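Local coordinates for protein nitrilotriacetate monooxygenase (Burkholderia pseudomallei, PDB 3SDO) that probably acts as a flavin-dependent monooxygenase of the bacterial luciferase-like superfamily, using FMN and molecular oxygen to oxidise its substrate, at residues Ser241-Lys254 with Met382-Phe394. Numbering follows the deposited sequence.
Sequences STFDEARVFYRRVK and MIRWVDEGAADGF
Arg-247 and Ala-390 bring the two backbones nearest, CA to CA 4.1 Å, where helix 243-254 lies against the turn that follows helix 382-387; the two helix axes stay 11.0 Å apart and cross at -34°. That turn is a Schellman motif with Gly-389, at positive phi, as its C-prime residue. At the other helix's start, Thr-242 and Glu-245 form a capping box. Phe-243 carries the apolar end: with CG anti to the backbone N, which swings the ring toward Trp-385 and Arg-384, it turns an edge to the face of Trp-385, planes 69° apart. Arg-384, bent at chi3, lays its guanidinium over a Phe-243 face, CZ 4.0 Å from the ring centroid and 13° off the normal, a cation-pi geometry; Glu-381 holds both Arg-384 NH2 and Trp-385 NE1, tying the two groups that flank Phe-243 to one carboxylate. About one turn further along the helix, Ala-246 CB packs 3.5 Å from Trp-385 CZ3 and also meets the Ala-390 methyl. Arg-247 points NE and NH2 at Glu-388 O, edge-on but through weak, bent bonds, and its salt bridge to Glu-388 OE1 is long. The ring of Tyr-250 receives Gly-389 O over one face, 3.1 Å from CG, while its OH donates to Asp-392 OD1 at 2.6 Å. The other carboxylate oxygen, OD2, takes Lys-254 NZ at 2.8 Å on its syn side, so both oxygens of Asp-392 are gripped from one helix. A water donates to Ala-246 O and Ala-390 O, bridging the backbones. Asp-392 OD2 also accepts from Val-269 N, and Lys-254 NZ reaches Pro-264 O and Val-267 O. In this TIM-barrel-type fold the contact joins helix 243-259 to the C-terminal end of helix 375-387 and the turn leading into strand 393-396, which runs parallel to strand 268-277.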
loop_
_atom_site.group_PDB
_atom_site.type_symbol
_atom_site.label_atom_id
_atom_site.label_comp_id
_atom_site.label_asym_id
_atom_site.label_seq_id
_atom_site.Cartn_x
_atom_site.Cartn_y
_atom_site.Cartn_z
ATOM N N SER A 241 -2.891 -28.077 -6.817
ATOM C CA SER A 241 -2.204 -29.198 -7.456
ATOM C C SER A 241 -2.289 -30.454 -6.599
ATOM O O SER A 241 -2.259 -30.379 -5.363
ATOM C CB SER A 241 -0.749 -28.843 -7.749
ATOM O OG SER A 241 -0.726 -27.746 -8.655
ATOM N N THR A 242 -2.431 -31.594 -7.267
ATOM C CA THR A 242 -2.175 -32.893 -6.651
ATOM C C THR A 242 -0.660 -33.014 -6.492
ATOM O O THR A 242 0.087 -32.194 -7.023
ATOM C CB THR A 242 -2.628 -34.042 -7.549
ATOM O OG1 THR A 242 -1.872 -34.022 -8.771
ATOM C CG2 THR A 242 -4.133 -33.961 -7.865
ATOM N N PHE A 243 -0.213 -34.036 -5.776
ATOM C CA PHE A 243 1.219 -34.320 -5.635
ATOM C C PHE A 243 1.911 -34.489 -7.007
ATOM O O PHE A 243 2.928 -33.868 -7.276
ATOM C CB PHE A 243 1.411 -35.575 -4.781
ATOM C CG PHE A 243 2.801 -36.119 -4.807
ATOM C CD1 PHE A 243 3.120 -37.198 -5.610
ATOM C CD2 PHE A 243 3.793 -35.547 -4.026
ATOM C CE1 PHE A 243 4.432 -37.715 -5.644
ATOM C CE2 PHE A 243 5.102 -36.045 -4.060
ATOM C CZ PHE A 243 5.409 -37.143 -4.880
ATOM N N ASP A 244 1.341 -35.316 -7.875
ATOM C CA ASP A 244 1.953 -35.595 -9.186
ATOM C C ASP A 244 2.083 -34.321 -10.026
ATOM O O ASP A 244 3.103 -34.084 -10.677
ATOM C CB ASP A 244 1.108 -36.625 -9.941
ATOM C CG ASP A 244 1.278 -38.028 -9.412
ATOM O OD1 ASP A 244 2.359 -38.372 -8.911
ATOM O OD2 ASP A 244 0.336 -38.808 -9.549
ATOM N N GLU A 245 1.037 -33.509 -10.001
ATOM C CA GLU A 245 1.051 -32.203 -10.660
ATOM C C GLU A 245 2.123 -31.275 -10.108
ATOM O O GLU A 245 2.862 -30.643 -10.868
ATOM C CB GLU A 245 -0.295 -31.526 -10.499
ATOM C CG GLU A 245 -1.339 -32.131 -11.413
ATOM C CD GLU A 245 -2.701 -31.547 -11.180
ATOM O OE1 GLU A 245 -2.871 -30.788 -10.204
ATOM O OE2 GLU A 245 -3.594 -31.834 -11.984
ATOM N N ALA A 246 2.220 -31.226 -8.784
ATOM C CA ALA A 246 3.205 -30.367 -8.107
ATOM C C ALA A 246 4.621 -30.797 -8.440
ATOM O O ALA A 246 5.508 -29.973 -8.631
ATOM C CB ALA A 246 2.983 -30.403 -6.614
ATOM N N ARG A 247 4.832 -32.100 -8.530
ATOM C CA ARG A 247 6.138 -32.616 -8.849
ATOM C C ARG A 247 6.544 -32.241 -10.280
ATOM O O ARG A 247 7.692 -31.891 -10.540
ATOM C CB ARG A 247 6.112 -34.113 -8.677
ATOM C CG ARG A 247 7.389 -34.774 -8.938
ATOM C CD ARG A 247 7.234 -36.244 -8.622
ATOM N NE ARG A 247 8.350 -36.706 -7.840
ATOM C CZ ARG A 247 8.491 -37.954 -7.411
ATOM N NH1 ARG A 247 7.563 -38.879 -7.696
ATOM N NH2 ARG A 247 9.567 -38.268 -6.706
ATOM N N VAL A 248 5.600 -32.311 -11.212
ATOM C CA VAL A 248 5.882 -31.888 -12.595
ATOM C C VAL A 248 6.172 -30.395 -12.622
ATOM O O VAL A 248 7.139 -29.972 -13.230
ATOM C CB VAL A 248 4.735 -32.224 -13.567
ATOM C CG1 VAL A 248 4.971 -31.549 -14.936
ATOM C CG2 VAL A 248 4.593 -33.767 -13.708
ATOM N N PHE A 249 5.359 -29.610 -11.918
ATOM C CA PHE A 249 5.550 -28.180 -11.851
ATOM C C PHE A 249 6.920 -27.842 -11.285
ATOM O O PHE A 249 7.645 -27.029 -11.862
ATOM C CB PHE A 249 4.446 -27.543 -11.026
ATOM C CG PHE A 249 4.517 -26.055 -10.968
ATOM C CD1 PHE A 249 4.205 -25.293 -12.085
ATOM C CD2 PHE A 249 4.890 -25.409 -9.804
ATOM C CE1 PHE A 249 4.256 -23.913 -12.036
ATOM C CE2 PHE A 249 4.949 -24.030 -9.757
ATOM C CZ PHE A 249 4.633 -23.285 -10.874
ATOM N N TYR A 250 7.282 -28.501 -10.180
ATOM C CA TYR A 250 8.575 -28.283 -9.539
ATOM C C TYR A 250 9.708 -28.501 -10.546
ATOM O O TYR A 250 10.590 -27.660 -10.668
ATOM C CB TYR A 250 8.714 -29.214 -8.322
ATOM C CG TYR A 250 9.964 -29.039 -7.471
ATOM C CD1 TYR A 250 11.160 -29.659 -7.813
ATOM C CD2 TYR A 250 9.910 -28.352 -6.272
ATOM C CE1 TYR A 250 12.307 -29.523 -7.012
ATOM C CE2 TYR A 250 11.036 -28.225 -5.458
ATOM C CZ TYR A 250 12.231 -28.810 -5.829
ATOM O OH TYR A 250 13.342 -28.659 -5.022
ATOM N N ARG A 251 9.664 -29.622 -11.271
ATOM C CA ARG A 251 10.699 -29.989 -12.251
ATOM C C ARG A 251 10.793 -29.004 -13.403
ATOM O O ARG A 251 11.890 -28.658 -13.825
ATOM C CB ARG A 251 10.466 -31.417 -12.800
ATOM C CG ARG A 251 10.721 -32.521 -11.766
ATOM C CD ARG A 251 10.975 -33.908 -12.373
ATOM N NE ARG A 251 9.747 -34.553 -12.832
ATOM C CZ ARG A 251 9.286 -34.543 -14.086
ATOM N NH1 ARG A 251 9.940 -33.910 -15.069
ATOM N NH2 ARG A 251 8.151 -35.175 -14.361
ATOM N N ARG A 252 9.648 -28.534 -13.890
ATOM C CA ARG A 252 9.624 -27.567 -14.996
ATOM C C ARG A 252 10.183 -26.204 -14.598
ATOM O O ARG A 252 10.934 -25.591 -15.371
ATOM C CB ARG A 252 8.195 -27.420 -15.546
ATOM C CG ARG A 252 7.641 -28.697 -16.134
ATOM C CD ARG A 252 6.197 -28.530 -16.576
ATOM N NE ARG A 252 6.084 -27.660 -17.741
ATOM C CZ ARG A 252 4.944 -27.111 -18.157
ATOM N NH1 ARG A 252 3.813 -27.307 -17.476
ATOM N NH2 ARG A 252 4.934 -26.345 -19.246
ATOM N N VAL A 253 9.832 -25.734 -13.395
ATOM C CA VAL A 253 10.300 -24.428 -12.916
ATOM C C VAL A 253 11.825 -24.466 -12.723
ATOM O O VAL A 253 12.558 -23.556 -13.147
ATOM C CB VAL A 253 9.613 -24.025 -11.599
ATOM C CG1 VAL A 253 10.383 -22.840 -10.925
ATOM C CG2 VAL A 253 8.119 -23.704 -11.857
ATOM N N LYS A 254 12.312 -25.533 -12.113
ATOM C CA LYS A 254 13.750 -25.676 -11.910
ATOM C C LYS A 254 14.503 -25.766 -13.234
ATOM O O LYS A 254 15.542 -25.111 -13.396
ATOM C CB LYS A 254 14.055 -26.879 -11.005
ATOM C CG LYS A 254 13.480 -26.733 -9.583
ATOM C CD LYS A 254 14.337 -25.931 -8.603
ATOM C CE LYS A 254 13.627 -25.908 -7.225
ATOM N NZ LYS A 254 14.308 -25.219 -6.119
ATOM N N MET A 382 3.564 -33.629 4.241
ATOM C CA MET A 382 4.424 -32.482 3.910
ATOM C C MET A 382 5.852 -32.928 3.679
ATOM O O MET A 382 6.503 -32.470 2.730
ATOM C CB MET A 382 4.396 -31.399 5.002
ATOM C CG MET A 382 3.020 -30.737 5.150
ATOM S SD MET A 382 2.915 -29.568 6.535
ATOM C CE MET A 382 1.135 -29.332 6.507
ATOM N N ILE A 383 6.346 -33.800 4.558
ATOM C CA ILE A 383 7.697 -34.350 4.423
ATOM C C ILE A 383 7.813 -35.111 3.118
ATOM O O ILE A 383 8.803 -34.990 2.410
ATOM C CB ILE A 383 8.067 -35.245 5.610
ATOM C CG1 ILE A 383 8.370 -34.369 6.840
ATOM C CG2 ILE A 383 9.242 -36.218 5.230
ATOM C CD1 ILE A 383 8.328 -35.101 8.216
ATOM N N ARG A 384 6.780 -35.870 2.778
ATOM C CA ARG A 384 6.773 -36.613 1.522
ATOM C C ARG A 384 6.913 -35.675 0.316
ATOM O O ARG A 384 7.728 -35.937 -0.590
ATOM C CB ARG A 384 5.496 -37.447 1.390
ATOM C CG ARG A 384 5.402 -38.210 0.077
ATOM C CD ARG A 384 4.241 -39.178 0.049
ATOM N NE ARG A 384 3.031 -38.519 -0.408
ATOM C CZ ARG A 384 2.593 -38.482 -1.664
ATOM N NH1 ARG A 384 3.280 -39.059 -2.643
ATOM N NH2 ARG A 384 1.448 -37.846 -1.945
ATOM N N TRP A 385 6.133 -34.589 0.302
ATOM C CA TRP A 385 6.192 -33.630 -0.815
ATOM C C TRP A 385 7.594 -33.036 -0.970
ATOM O O TRP A 385 8.079 -32.857 -2.082
ATOM C CB TRP A 385 5.176 -32.488 -0.632
ATOM C CG TRP A 385 3.768 -32.868 -1.004
ATOM C CD1 TRP A 385 3.093 -33.977 -0.601
ATOM C CD2 TRP A 385 2.874 -32.142 -1.851
ATOM N NE1 TRP A 385 1.839 -34.001 -1.142
ATOM C CE2 TRP A 385 1.674 -32.886 -1.924
ATOM C CE3 TRP A 385 2.959 -30.929 -2.549
ATOM C CZ2 TRP A 385 0.569 -32.457 -2.659
ATOM C CZ3 TRP A 385 1.857 -30.509 -3.294
ATOM C CH2 TRP A 385 0.673 -31.272 -3.333
ATOM N N VAL A 386 8.243 -32.761 0.145
ATOM C CA VAL A 386 9.601 -32.179 0.138
ATOM C C VAL A 386 10.660 -33.240 -0.224
ATOM O O VAL A 386 11.486 -33.006 -1.106
ATOM C CB VAL A 386 9.910 -31.474 1.473
ATOM C CG1 VAL A 386 11.382 -31.030 1.553
ATOM C CG2 VAL A 386 8.995 -30.253 1.613
ATOM N N ASP A 387 10.591 -34.415 0.396
ATOM C CA ASP A 387 11.517 -35.515 0.071
ATOM C C ASP A 387 11.495 -35.870 -1.409
ATOM O O ASP A 387 12.537 -36.172 -1.989
ATOM C CB ASP A 387 11.144 -36.804 0.809
ATOM C CG ASP A 387 11.600 -36.829 2.247
ATOM O OD1 ASP A 387 12.327 -35.921 2.706
ATOM O OD2 ASP A 387 11.214 -37.806 2.904
ATOM N N GLU A 388 10.301 -35.852 -2.008
ATOM C CA GLU A 388 10.124 -36.412 -3.339
ATOM C C GLU A 388 10.141 -35.363 -4.430
ATOM O O GLU A 388 9.862 -35.672 -5.588
ATOM C CB GLU A 388 8.838 -37.262 -3.382
ATOM C CG GLU A 388 8.865 -38.456 -2.426
ATOM C CD GLU A 388 10.091 -39.349 -2.644
ATOM O OE1 GLU A 388 10.302 -39.712 -3.810
ATOM O OE2 GLU A 388 10.807 -39.679 -1.661
ATOM N N GLY A 389 10.465 -34.125 -4.084
ATOM C CA GLY A 389 10.671 -33.079 -5.099
ATOM C C GLY A 389 9.423 -32.386 -5.613
ATOM O O GLY A 389 9.350 -32.042 -6.789
ATOM N N ALA A 390 8.433 -32.174 -4.753
ATOM C CA ALA A 390 7.256 -31.386 -5.134
ATOM C C ALA A 390 7.250 -30.016 -4.467
ATOM O O ALA A 390 6.436 -29.162 -4.829
ATOM C CB ALA A 390 5.979 -32.116 -4.785
ATOM N N ALA A 391 8.144 -29.801 -3.506
ATOM C CA ALA A 391 8.108 -28.567 -2.707
ATOM C C ALA A 391 9.456 -28.301 -2.031
ATOM O O ALA A 391 10.154 -29.230 -1.678
ATOM C CB ALA A 391 7.000 -28.661 -1.673
ATOM N N ASP A 392 9.824 -27.028 -1.917
ATOM C CA ASP A 392 10.927 -26.559 -1.066
ATOM C C ASP A 392 10.369 -25.967 0.232
ATOM O O ASP A 392 11.106 -25.607 1.157
ATOM C CB ASP A 392 11.729 -25.461 -1.771
ATOM C CG ASP A 392 12.421 -25.954 -3.029
ATOM O OD1 ASP A 392 12.939 -27.072 -2.991
ATOM O OD2 ASP A 392 12.429 -25.221 -4.057
ATOM N N GLY A 393 9.056 -25.812 0.249
ATOM C CA GLY A 393 8.328 -25.154 1.313
ATOM C C GLY A 393 6.879 -25.102 0.895
ATOM O O GLY A 393 6.533 -25.630 -0.170
ATOM N N PHE A 394 6.028 -24.497 1.725
ATOM C CA PHE A 394 4.608 -24.428 1.428
ATOM C C PHE A 394 4.016 -23.046 1.665
ATOM O O PHE A 394 4.405 -22.350 2.589
ATOM C CB PHE A 394 3.835 -25.427 2.276
ATOM C CG PHE A 394 4.236 -26.839 2.042
ATOM C CD1 PHE A 394 3.696 -27.550 0.996
ATOM C CD2 PHE A 394 5.169 -27.457 2.867
ATOM C CE1 PHE A 394 4.088 -28.881 0.756
ATOM C CE2 PHE A 394 5.564 -28.762 2.631
ATOM C CZ PHE A 394 4.999 -29.477 1.573
HETATM O O HOH W 1 5.312 -27.830 -6.864
#